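Local coordinates for protein pectate lyase 47 (Bacillus sp. TS-47, PDB 1VBL) that probably cleaves pectate, the polygalacturonate of plant cell walls, by calcium-dependent elimination, as expected of a secreted, thermostable lyase of polysaccharide lyase family 1, at residues A143-G148 and I163-P168; D156-R161 and S198-D203; H276-N281 and N298-F303; V289-V294 and V317-Q322. One frame throughout, in Å; residues are numbered along the deposited sequence.

Contact 1 (A143-G148 and I163-P168); sequences AKIKGG and IEFEAP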
# COMPACT_ATOMS: atom_id res chain seq x y z
N ALA A 143 -15.75 -7.96 6.83
CA ALA A 143 -14.82 -7.39 7.80
C ALA A 143 -14.27 -6.13 7.13
O ALA A 143 -13.80 -6.19 5.99
CB ALA A 143 -13.69 -8.37 8.10
N LYS A 144 -14.33 -5.00 7.83
CA LYS A 144 -13.86 -3.75 7.26
C LYS A 144 -13.14 -2.85 8.25
O LYS A 144 -13.47 -2.82 9.44
CB LYS A 144 -15.03 -2.96 6.67
CG LYS A 144 -15.85 -3.69 5.61
CD LYS A 144 -16.99 -2.82 5.11
CE LYS A 144 -17.83 -3.55 4.07
NZ LYS A 144 -18.97 -2.71 3.60
N ILE A 145 -12.15 -2.13 7.75
CA ILE A 145 -11.38 -1.18 8.54
C ILE A 145 -11.47 0.14 7.77
O ILE A 145 -11.22 0.17 6.57
CB ILE A 145 -9.89 -1.58 8.65
CG1 ILE A 145 -9.72 -2.74 9.65
CG2 ILE A 145 -9.05 -0.38 9.09
CD1 ILE A 145 -9.94 -2.35 11.09
N LYS A 146 -11.87 1.21 8.45
CA LYS A 146 -11.98 2.51 7.78
C LYS A 146 -11.46 3.62 8.68
O LYS A 146 -11.35 3.45 9.89
CB LYS A 146 -13.43 2.81 7.42
CG LYS A 146 -14.14 1.71 6.64
CD LYS A 146 -15.53 2.13 6.16
CE LYS A 146 -16.44 2.56 7.31
NZ LYS A 146 -16.06 3.88 7.90
N GLY A 147 -11.15 4.77 8.08
CA GLY A 147 -10.69 5.92 8.83
C GLY A 147 -9.32 5.84 9.47
O GLY A 147 -8.89 6.79 10.13
N GLY A 148 -8.63 4.72 9.28
CA GLY A 148 -7.31 4.57 9.86
C GLY A 148 -6.53 3.49 9.15
O GLY A 148 -6.94 3.02 8.09
N ILE A 163 -9.66 -8.62 5.02
CA ILE A 163 -10.25 -7.36 5.45
C ILE A 163 -10.34 -6.36 4.30
O ILE A 163 -9.47 -6.31 3.44
CB ILE A 163 -9.42 -6.72 6.59
CG1 ILE A 163 -9.49 -7.61 7.84
CG2 ILE A 163 -9.93 -5.32 6.90
CD1 ILE A 163 -8.49 -7.23 8.92
N GLU A 164 -11.42 -5.59 4.28
CA GLU A 164 -11.59 -4.56 3.26
C GLU A 164 -11.18 -3.25 3.92
O GLU A 164 -11.84 -2.78 4.85
CB GLU A 164 -13.04 -4.45 2.79
CG GLU A 164 -13.24 -3.29 1.83
CD GLU A 164 -14.69 -3.04 1.48
OE1 GLU A 164 -15.29 -3.89 0.79
OE2 GLU A 164 -15.23 -2.00 1.90
N PHE A 165 -10.08 -2.68 3.44
CA PHE A 165 -9.57 -1.43 3.98
C PHE A 165 -10.02 -0.23 3.16
O PHE A 165 -9.73 -0.15 1.96
CB PHE A 165 -8.04 -1.40 3.99
CG PHE A 165 -7.41 -2.35 4.96
CD1 PHE A 165 -7.19 -3.68 4.61
CD2 PHE A 165 -7.03 -1.92 6.23
CE1 PHE A 165 -6.59 -4.57 5.51
CE2 PHE A 165 -6.44 -2.79 7.14
CZ PHE A 165 -6.21 -4.12 6.78
N GLU A 166 -10.74 0.69 3.79
CA GLU A 166 -11.12 1.91 3.09
C GLU A 166 -9.98 2.86 3.46
O GLU A 166 -9.78 3.16 4.64
CB GLU A 166 -12.44 2.48 3.60
CG GLU A 166 -12.89 3.71 2.81
CD GLU A 166 -14.11 4.38 3.40
OE1 GLU A 166 -14.00 4.94 4.51
OE2 GLU A 166 -15.18 4.34 2.75
N ALA A 167 -9.22 3.31 2.46
CA ALA A 167 -8.08 4.19 2.71
C ALA A 167 -8.40 5.32 3.68
O ALA A 167 -9.43 5.98 3.56
CB ALA A 167 -7.58 4.76 1.39
N PRO A 168 -7.51 5.55 4.65
CA PRO A 168 -7.71 6.61 5.64
C PRO A 168 -7.57 7.99 5.02
O PRO A 168 -6.80 8.20 4.09
CB PRO A 168 -6.62 6.32 6.67
CG PRO A 168 -5.52 5.76 5.83
CD PRO A 168 -6.27 4.81 4.92
O HOH W 1 -17.42 -0.72 1.69
O HOH W 2 -15.26 6.45 6.12
O HOH W 3 -11.52 5.75 5.49
O HOH W 4 -7.61 1.60 5.84
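Lys146 and Glu166 meet across two parallel strands of the beta-helix expected of this lyase family, the short axes 4.8 Å apart and inclined by 14°. Followed outward, Lys146 CB nears Glu166 OE1, CG rests on Glu166 CB at 3.6 Å, and CD lies against the carboxylate at OE1. Bends at chi3 (-58°) and chi4 turn Lys146 NZ toward the carboxylate, 4.1 Å from Glu166 OE1 and beyond a salt bridge. A water closes the gap, accepting from Lys146 NZ and donating to Glu166 OE1 at 2.5 Å. Lys144 and Glu164 repeat this: the extended lysine runs alongside the glutamate, and a water again joins NZ to OE2. Ile145 and Phe165 occupy the other face, where Ile145 CB and CG2 touch Phe165 CD2. Glu166 N to Ile145 O, at 2.9 Å, is the straightest of three backbone bonds, with 170° at the hydrogen. Glu166 OE2 accepts a hydrogen bond from Asp211 N, while Pro168 packs on Gly148 about 6 Å from the side chain of calcium ligand Asp190. The chemistry thus divides by face: apolar contact on one, and on the other lysine-glutamate pairs just beyond salt-bridge distance, probably attracting through space and bridged by water.

Contact 2 (D156-R161 and S198-D203); sequences DNVIIR and SHIWID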
# COMPACT_ATOMS: atom_id res chain seq x y z
N ASP A 156 8.12 -8.14 13.74
CA ASP A 156 8.34 -9.27 12.85
C ASP A 156 7.21 -10.28 12.97
O ASP A 156 6.56 -10.37 14.01
CB ASP A 156 9.65 -10.00 13.17
CG ASP A 156 10.85 -9.07 13.23
OD1 ASP A 156 11.06 -8.42 14.28
OD2 ASP A 156 11.57 -8.97 12.22
N ASN A 157 6.99 -11.02 11.89
CA ASN A 157 6.00 -12.08 11.87
C ASN A 157 4.56 -11.62 12.08
O ASN A 157 3.97 -11.83 13.15
CB ASN A 157 6.39 -13.12 12.93
CG ASN A 157 5.67 -14.43 12.74
OD1 ASN A 157 5.43 -14.84 11.61
ND2 ASN A 157 5.36 -15.10 13.84
N VAL A 158 3.99 -11.02 11.04
CA VAL A 158 2.64 -10.50 11.10
C VAL A 158 1.83 -10.92 9.88
O VAL A 158 2.32 -10.88 8.75
CB VAL A 158 2.65 -8.95 11.18
CG1 VAL A 158 1.23 -8.41 11.18
CG2 VAL A 158 3.39 -8.51 12.44
N ILE A 159 0.59 -11.33 10.13
CA ILE A 159 -0.31 -11.77 9.07
C ILE A 159 -1.59 -10.93 9.09
O ILE A 159 -2.22 -10.79 10.13
CB ILE A 159 -0.71 -13.25 9.24
CG1 ILE A 159 0.51 -14.16 9.09
CG2 ILE A 159 -1.77 -13.62 8.21
CD1 ILE A 159 0.19 -15.65 9.22
N ILE A 160 -1.96 -10.38 7.94
CA ILE A 160 -3.18 -9.58 7.83
C ILE A 160 -3.98 -10.16 6.67
O ILE A 160 -3.51 -10.17 5.53
CB ILE A 160 -2.88 -8.10 7.51
CG1 ILE A 160 -1.87 -7.54 8.52
CG2 ILE A 160 -4.19 -7.30 7.53
CD1 ILE A 160 -2.33 -7.55 9.95
N ARG A 161 -5.20 -10.63 6.94
CA ARG A 161 -6.00 -11.23 5.89
C ARG A 161 -7.50 -11.00 6.00
O ARG A 161 -8.03 -10.73 7.08
CB ARG A 161 -5.78 -12.75 5.85
CG ARG A 161 -4.34 -13.22 5.81
CD ARG A 161 -4.27 -14.74 5.87
NE ARG A 161 -4.67 -15.38 4.62
CZ ARG A 161 -4.93 -16.68 4.48
NH1 ARG A 161 -4.84 -17.48 5.53
NH2 ARG A 161 -5.25 -17.17 3.30
N SER A 198 9.91 -7.27 9.26
CA SER A 198 10.15 -8.39 8.37
C SER A 198 9.16 -9.53 8.60
O SER A 198 8.50 -9.60 9.64
CB SER A 198 11.58 -8.91 8.54
OG SER A 198 11.75 -9.56 9.78
N HIS A 199 9.08 -10.43 7.62
CA HIS A 199 8.18 -11.57 7.66
C HIS A 199 6.74 -11.14 7.86
O HIS A 199 6.11 -11.40 8.89
CB HIS A 199 8.61 -12.56 8.75
CG HIS A 199 9.89 -13.27 8.42
ND1 HIS A 199 11.12 -12.81 8.83
CD2 HIS A 199 10.13 -14.36 7.66
CE1 HIS A 199 12.06 -13.59 8.34
NE2 HIS A 199 11.49 -14.54 7.62
N ILE A 200 6.21 -10.46 6.85
CA ILE A 200 4.85 -9.96 6.88
C ILE A 200 4.08 -10.53 5.69
O ILE A 200 4.57 -10.50 4.56
CB ILE A 200 4.81 -8.42 6.76
CG1 ILE A 200 5.82 -7.78 7.73
CG2 ILE A 200 3.39 -7.91 7.02
CD1 ILE A 200 5.57 -8.08 9.20
N TRP A 201 2.89 -11.05 5.95
CA TRP A 201 2.07 -11.62 4.89
C TRP A 201 0.75 -10.85 4.84
O TRP A 201 -0.01 -10.85 5.80
CB TRP A 201 1.81 -13.10 5.16
CG TRP A 201 1.03 -13.81 4.09
CD1 TRP A 201 1.05 -13.54 2.74
CD2 TRP A 201 0.18 -14.94 4.26
NE1 TRP A 201 0.28 -14.45 2.07
CE2 TRP A 201 -0.27 -15.33 2.98
CE3 TRP A 201 -0.24 -15.69 5.37
CZ2 TRP A 201 -1.13 -16.42 2.78
CZ3 TRP A 201 -1.09 -16.77 5.17
CH2 TRP A 201 -1.52 -17.13 3.88
N ILE A 202 0.52 -10.18 3.72
CA ILE A 202 -0.71 -9.41 3.49
C ILE A 202 -1.45 -10.20 2.42
O ILE A 202 -1.05 -10.19 1.26
CB ILE A 202 -0.37 -8.01 2.96
CG1 ILE A 202 0.59 -7.31 3.93
CG2 ILE A 202 -1.66 -7.21 2.76
CD1 ILE A 202 0.09 -7.22 5.36
N ASP A 203 -2.54 -10.85 2.81
CA ASP A 203 -3.25 -11.72 1.87
C ASP A 203 -4.77 -11.62 1.88
O ASP A 203 -5.39 -11.49 2.94
CB ASP A 203 -2.80 -13.16 2.18
CG ASP A 203 -3.53 -14.20 1.35
OD1 ASP A 203 -3.08 -14.49 0.22
OD2 ASP A 203 -4.55 -14.73 1.84
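Asp203 OD2 is gripped side-on by Arg161, whose NE and NH2 both donate to it at 2.9 Å. They sit side by side on neighbouring parallel strands, 156-161 and 200-208, of a right-handed beta-helix, the fold of polysaccharide lyase family 1; segment axes nearly parallel and in-register pairing from Asp156-Ser198 onward fit that coil. Both nitrogens reach OD2 from the same face of the carboxylate, which is turned 54° from the guanidinium although OD2 lies close to the guanidinium plane. Trp201 closes one face of that group: its CH2 sits over the guanidinium centre, 3.5 Å from Arg161 CZ, with the planes 28° apart. Arg161 CD lies over the six-membered ring of Trp201, a CH-pi contact, and the bend at chi3 (74°) turns NE and the guanidinium toward Asp203. Glu6 takes Arg161 NH1, and Ser244 OG bonds both Asp203 OD1 and Trp201 NE1, so the charged pair is held from several sides. On the other face, Ile160 CG1 meets Ile202 CD1 at 3.7 Å and Val158 CB meets Ile200 CD1, beside Ile192 and Ile194. At the far end Asp156 OD2 accepts from Ser198 OG at 2.5 Å through its anti lone pair, the one directed away from OD1.

Contact 3 (H276-N281 and N298-F303); sequences HNYYKN and NNYYEF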
# COMPACT_ATOMS: atom_id res chain seq x y z
N HIS A 276 -0.73 -12.58 -7.76
CA HIS A 276 -2.17 -12.76 -7.83
C HIS A 276 -2.99 -11.62 -7.26
O HIS A 276 -4.09 -11.83 -6.74
CB HIS A 276 -2.57 -14.08 -7.17
CG HIS A 276 -2.05 -15.28 -7.88
ND1 HIS A 276 -0.84 -15.87 -7.57
CD2 HIS A 276 -2.55 -15.99 -8.93
CE1 HIS A 276 -0.62 -16.88 -8.39
NE2 HIS A 276 -1.64 -16.97 -9.23
N ASN A 277 -2.46 -10.41 -7.35
CA ASN A 277 -3.18 -9.25 -6.85
C ASN A 277 -3.97 -8.68 -8.02
O ASN A 277 -3.58 -8.81 -9.18
CB ASN A 277 -2.21 -8.20 -6.30
CG ASN A 277 -1.47 -8.70 -5.07
OD1 ASN A 277 -2.06 -8.92 -4.02
ND2 ASN A 277 -0.16 -8.90 -5.21
N TYR A 278 -5.10 -8.07 -7.69
CA TYR A 278 -5.98 -7.48 -8.67
C TYR A 278 -5.89 -5.96 -8.56
O TYR A 278 -6.39 -5.38 -7.59
CB TYR A 278 -7.41 -7.95 -8.38
CG TYR A 278 -8.47 -7.68 -9.43
CD1 TYR A 278 -9.75 -8.21 -9.28
CD2 TYR A 278 -8.21 -6.89 -10.55
CE1 TYR A 278 -10.75 -7.96 -10.21
CE2 TYR A 278 -9.22 -6.63 -11.50
CZ TYR A 278 -10.49 -7.18 -11.31
OH TYR A 278 -11.50 -6.95 -12.22
N TYR A 279 -5.23 -5.32 -9.53
CA TYR A 279 -5.11 -3.87 -9.54
C TYR A 279 -6.16 -3.37 -10.53
O TYR A 279 -6.08 -3.66 -11.73
CB TYR A 279 -3.72 -3.42 -10.00
CG TYR A 279 -2.60 -3.87 -9.08
CD1 TYR A 279 -2.00 -5.11 -9.25
CD2 TYR A 279 -2.17 -3.06 -8.03
CE1 TYR A 279 -0.99 -5.54 -8.39
CE2 TYR A 279 -1.17 -3.48 -7.16
CZ TYR A 279 -0.58 -4.73 -7.35
OH TYR A 279 0.42 -5.16 -6.52
N LYS A 280 -7.14 -2.64 -10.02
CA LYS A 280 -8.22 -2.15 -10.87
C LYS A 280 -8.48 -0.66 -10.70
O LYS A 280 -8.84 -0.19 -9.62
CB LYS A 280 -9.51 -2.93 -10.57
CG LYS A 280 -10.71 -2.49 -11.40
CD LYS A 280 -11.91 -3.40 -11.14
CE LYS A 280 -13.14 -2.95 -11.90
NZ LYS A 280 -12.92 -2.91 -13.37
N ASN A 281 -8.30 0.07 -11.79
CA ASN A 281 -8.52 1.50 -11.79
C ASN A 281 -7.77 2.23 -10.68
O ASN A 281 -8.37 2.93 -9.85
CB ASN A 281 -10.03 1.78 -11.71
CG ASN A 281 -10.78 1.21 -12.91
OD1 ASN A 281 -10.23 1.16 -14.01
ND2 ASN A 281 -12.02 0.79 -12.71
N ASN A 298 1.96 -13.16 -11.87
CA ASN A 298 0.54 -13.51 -11.91
C ASN A 298 -0.40 -12.44 -11.38
O ASN A 298 -1.42 -12.75 -10.78
CB ASN A 298 0.31 -14.81 -11.14
CG ASN A 298 0.81 -16.04 -11.87
OD1 ASN A 298 0.89 -17.12 -11.30
ND2 ASN A 298 1.14 -15.88 -13.16
N ASN A 299 -0.05 -11.17 -11.60
CA ASN A 299 -0.92 -10.09 -11.15
C ASN A 299 -1.76 -9.67 -12.33
O ASN A 299 -1.33 -9.79 -13.48
CB ASN A 299 -0.10 -8.91 -10.64
CG ASN A 299 0.67 -9.25 -9.37
OD1 ASN A 299 0.08 -9.42 -8.30
ND2 ASN A 299 1.98 -9.36 -9.50
N TYR A 300 -2.97 -9.19 -12.05
CA TYR A 300 -3.88 -8.73 -13.09
C TYR A 300 -4.11 -7.23 -12.90
O TYR A 300 -4.54 -6.80 -11.83
CB TYR A 300 -5.20 -9.50 -13.01
CG TYR A 300 -6.24 -9.05 -14.01
CD1 TYR A 300 -5.93 -8.92 -15.36
CD2 TYR A 300 -7.54 -8.74 -13.60
CE1 TYR A 300 -6.89 -8.50 -16.29
CE2 TYR A 300 -8.50 -8.31 -14.52
CZ TYR A 300 -8.17 -8.20 -15.86
OH TYR A 300 -9.11 -7.76 -16.76
N TYR A 301 -3.80 -6.45 -13.93
CA TYR A 301 -3.96 -5.00 -13.89
C TYR A 301 -5.05 -4.64 -14.90
O TYR A 301 -4.94 -4.98 -16.08
CB TYR A 301 -2.65 -4.30 -14.28
CG TYR A 301 -1.44 -4.75 -13.48
CD1 TYR A 301 -0.81 -5.96 -13.76
CD2 TYR A 301 -0.92 -3.96 -12.45
CE1 TYR A 301 0.30 -6.38 -13.03
CE2 TYR A 301 0.19 -4.37 -11.71
CZ TYR A 301 0.79 -5.58 -12.01
OH TYR A 301 1.87 -6.02 -11.27
N GLU A 302 -6.08 -3.95 -14.44
CA GLU A 302 -7.21 -3.62 -15.29
C GLU A 302 -7.56 -2.14 -15.17
O GLU A 302 -7.82 -1.65 -14.07
CB GLU A 302 -8.39 -4.50 -14.87
CG GLU A 302 -9.70 -4.27 -15.59
CD GLU A 302 -10.78 -5.20 -15.05
OE1 GLU A 302 -10.86 -6.36 -15.51
OE2 GLU A 302 -11.53 -4.77 -14.16
N PHE A 303 -7.57 -1.44 -16.30
CA PHE A 303 -7.85 -0.02 -16.29
C PHE A 303 -8.87 0.43 -17.32
O PHE A 303 -8.88 -0.04 -18.46
CB PHE A 303 -6.55 0.77 -16.49
CG PHE A 303 -5.41 0.30 -15.63
CD1 PHE A 303 -4.56 -0.70 -16.07
CD2 PHE A 303 -5.20 0.85 -14.37
CE1 PHE A 303 -3.50 -1.15 -15.28
CE2 PHE A 303 -4.15 0.41 -13.56
CZ PHE A 303 -3.30 -0.60 -14.02
O HOH W 5 2.30 -5.78 -8.58
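Tyr279 and Tyr301 form the buried, closely packed side of this parallel pairing in the beta-helix, their rings running alongside each other with planes 6° apart. The centroids are 4.8 Å apart and the rings are slid so far that they barely overlap; the touch is made by Tyr279 CD1 against Tyr301 CE2 at 3.4 Å. One water bridges the two hydroxyls, and Tyr301 OH also bonds Trp315 NE1. Further back, Asn277 and Asn299 lie with amide planes nearly parallel. Asn299 OD1 accepts from Asn277 N (2.9 Å) and Asn277 ND2 (3.1 Å), which approach from opposite faces of its plane and so fix the amide's rotation; Asn277 OD1 in turn accepts from Asn246 N. The opposite side is more polar and partly exposed at Tyr278, Lys280 and Glu302. There Tyr278 and Tyr300 meet obliquely, planes at 39°, rather than near parallel. With CG anti to the backbone N (chi1 178°), the extended Glu302 chain carries its carboxylate alongside Lys280 to the Tyr278 hydroxyl. OE2 forms a salt bridge with Lys280 NZ, modelled so short that its exact length is doubtful, and Glu302 OE2 takes Tyr278 OH at 2.9 Å from above the carboxylate plane, whereas OE1 takes Tyr300 OH. Two tyrosine hydroxyls and the lysine thus converge on one carboxylate. Strands 239-251 and 322-332 flank the pair, Tyr301 and Phe303 stacking on Phe330 and Phe332 of the latter, and helix 402-409 covers His276 and Tyr278.

Contact 4 (V289-V294 and V317-Q322); sequences VRFGQV and VGVFSQ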
# COMPACT_ATOMS: atom_id res chain seq x y z
N VAL A 289 9.53 0.52 -7.01
CA VAL A 289 10.60 -0.12 -6.26
C VAL A 289 11.99 0.53 -6.25
O VAL A 289 12.44 1.05 -7.27
CB VAL A 289 10.80 -1.57 -6.75
CG1 VAL A 289 11.86 -2.26 -5.91
CG2 VAL A 289 9.48 -2.32 -6.71
N ARG A 290 12.64 0.45 -5.10
CA ARG A 290 14.00 0.93 -4.91
C ARG A 290 14.74 -0.20 -4.15
O ARG A 290 14.18 -0.77 -3.22
CB ARG A 290 14.06 2.19 -4.04
CG ARG A 290 13.48 3.49 -4.63
CD ARG A 290 13.65 4.63 -3.62
NE ARG A 290 13.39 5.97 -4.15
CZ ARG A 290 12.25 6.65 -4.00
NH1 ARG A 290 11.23 6.12 -3.34
NH2 ARG A 290 12.13 7.87 -4.52
N PHE A 291 15.95 -0.73 -4.49
CA PHE A 291 16.93 -1.60 -3.83
C PHE A 291 16.72 -3.09 -3.70
O PHE A 291 17.68 -3.84 -3.79
CB PHE A 291 17.21 -1.09 -2.42
CG PHE A 291 17.66 0.33 -2.39
CD1 PHE A 291 18.96 0.68 -2.77
CD2 PHE A 291 16.77 1.33 -2.05
CE1 PHE A 291 19.34 2.01 -2.80
CE2 PHE A 291 17.14 2.65 -2.08
CZ PHE A 291 18.43 3.00 -2.46
N GLY A 292 15.17 -3.30 -3.69
CA GLY A 292 14.84 -4.69 -3.51
C GLY A 292 14.68 -5.65 -4.66
O GLY A 292 14.35 -5.28 -5.78
N GLN A 293 14.93 -6.92 -4.33
CA GLN A 293 14.75 -8.01 -5.26
C GLN A 293 13.27 -8.27 -5.04
O GLN A 293 12.86 -8.92 -4.07
CB GLN A 293 15.60 -9.21 -4.84
CG GLN A 293 17.07 -8.99 -5.17
CD GLN A 293 17.96 -10.16 -4.81
OE1 GLN A 293 19.10 -10.24 -5.27
NE2 GLN A 293 17.46 -11.07 -3.98
N VAL A 294 12.46 -7.70 -5.92
CA VAL A 294 11.02 -7.82 -5.84
C VAL A 294 10.49 -8.72 -6.95
O VAL A 294 10.72 -8.48 -8.14
CB VAL A 294 10.36 -6.42 -5.95
CG1 VAL A 294 8.85 -6.55 -5.91
CG2 VAL A 294 10.85 -5.53 -4.80
N VAL A 317 10.49 1.57 -11.76
CA VAL A 317 11.85 1.07 -11.63
C VAL A 317 12.69 2.16 -10.98
O VAL A 317 13.10 3.12 -11.64
CB VAL A 317 12.44 0.69 -13.01
CG1 VAL A 317 13.88 0.23 -12.86
CG2 VAL A 317 11.60 -0.41 -13.65
N GLY A 318 12.94 2.02 -9.68
CA GLY A 318 13.71 3.00 -8.96
C GLY A 318 15.17 2.61 -8.80
O GLY A 318 15.59 1.55 -9.28
N VAL A 319 15.93 3.45 -8.11
CA VAL A 319 17.34 3.20 -7.91
C VAL A 319 17.68 1.85 -7.31
O VAL A 319 17.09 1.43 -6.31
CB VAL A 319 17.98 4.31 -7.03
CG1 VAL A 319 17.90 5.65 -7.75
CG2 VAL A 319 17.28 4.37 -5.68
N PHE A 320 18.62 1.17 -7.95
CA PHE A 320 19.11 -0.13 -7.54
C PHE A 320 18.04 -1.21 -7.39
O PHE A 320 18.26 -2.20 -6.70
CB PHE A 320 19.89 -0.01 -6.23
CG PHE A 320 20.96 1.04 -6.26
CD1 PHE A 320 20.74 2.29 -5.69
CD2 PHE A 320 22.17 0.79 -6.89
CE1 PHE A 320 21.72 3.28 -5.75
CE2 PHE A 320 23.16 1.78 -6.96
CZ PHE A 320 22.93 3.03 -6.39
N SER A 321 16.90 -1.03 -8.03
CA SER A 321 15.83 -2.02 -7.92
C SER A 321 16.19 -3.27 -8.71
O SER A 321 16.94 -3.22 -9.68
CB SER A 321 14.51 -1.43 -8.43
OG SER A 321 14.67 -0.90 -9.74
N GLN A 322 15.66 -4.41 -8.27
CA GLN A 322 15.90 -5.67 -8.95
C GLN A 322 14.57 -6.38 -9.15
O GLN A 322 14.32 -7.44 -8.57
CB GLN A 322 16.87 -6.53 -8.14
CG GLN A 322 18.27 -5.95 -8.02
CD GLN A 322 19.24 -6.89 -7.32
OE1 GLN A 322 19.51 -7.99 -7.80
NE2 GLN A 322 19.76 -6.46 -6.18
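Segments 289-294 and 317-322 run side by side through a corner of the beta-helix, where regular pairing gives way to turns. Val289 and Val317 still form a parallel bridge, with a CA-CA distance of 5.6 Å, and the segments then leave their strands. Gly318 to Ser321 make a type II turn, while Phe291 adopts a positive phi. The backbone bonds across reflect this irregularity: Phe291 N to Val319 O is weak, bent to 134° at the hydrogen. Gln322 N to Gly292 O is sounder at 2.9 Å, although its donor stands 42° out of the carbonyl plane. Within the turn, Gly318 O accepts from both Ser321 N and Ser321 OG, the hydroxyl bond measuring 2.7 Å.

Among the side chains, Phe291 takes the central place. Val319 O lies over the centre of its ring, and Phe291 CZ touches Val319 CG2 at 3.7 Å. Phe320 meets the same ring rim to rim, CE1 of Phe291 lying 3.2 Å from CD1 of Phe320, with the planes not far from parallel and neither ring covering the other. Arg290 sends its extended chain past Val319 CG2 to a salt bridge with Asp261 OD1. The Gln293 and Gln322 side chains lie alongside each other with their amides nearly perpendicular (85°), and contact comes largely through Gln293 CG against the Gln322 amide. Their OE1 atoms face each other as two acceptors, so no bond joins them. Cohesion across this corner therefore rests on a few backbone bonds, some bent, and on apolar packing around Phe291, while the charge of Arg290 is paired with Asp261 rather than across the contact.

Contacts 1 to 3 are parallel strand pairs, and contact 4 lies mostly in turns beside such strands, in one coiled framework consistent with the right-handed beta-helix of pectate lyases. Contacts 1 and 2 interlock along the chain, since strand 164-166 follows strand 156-161 and adjoins strand 200-208; their centres are about 17 Å apart, and Phe165 CZ meets Ile160 CG2 at 3.8 Å. Contacts 3 and 4 alternate likewise and share strand 293-303, with centres about 20 Å apart. The first pair closes before the second opens, and contacts 1 and 4, about 29 Å between centres, lie on opposite sides of the chain's centre. Successive coils extend the framework that also carries the calcium ligands Asp190, Asp229 and Asp233.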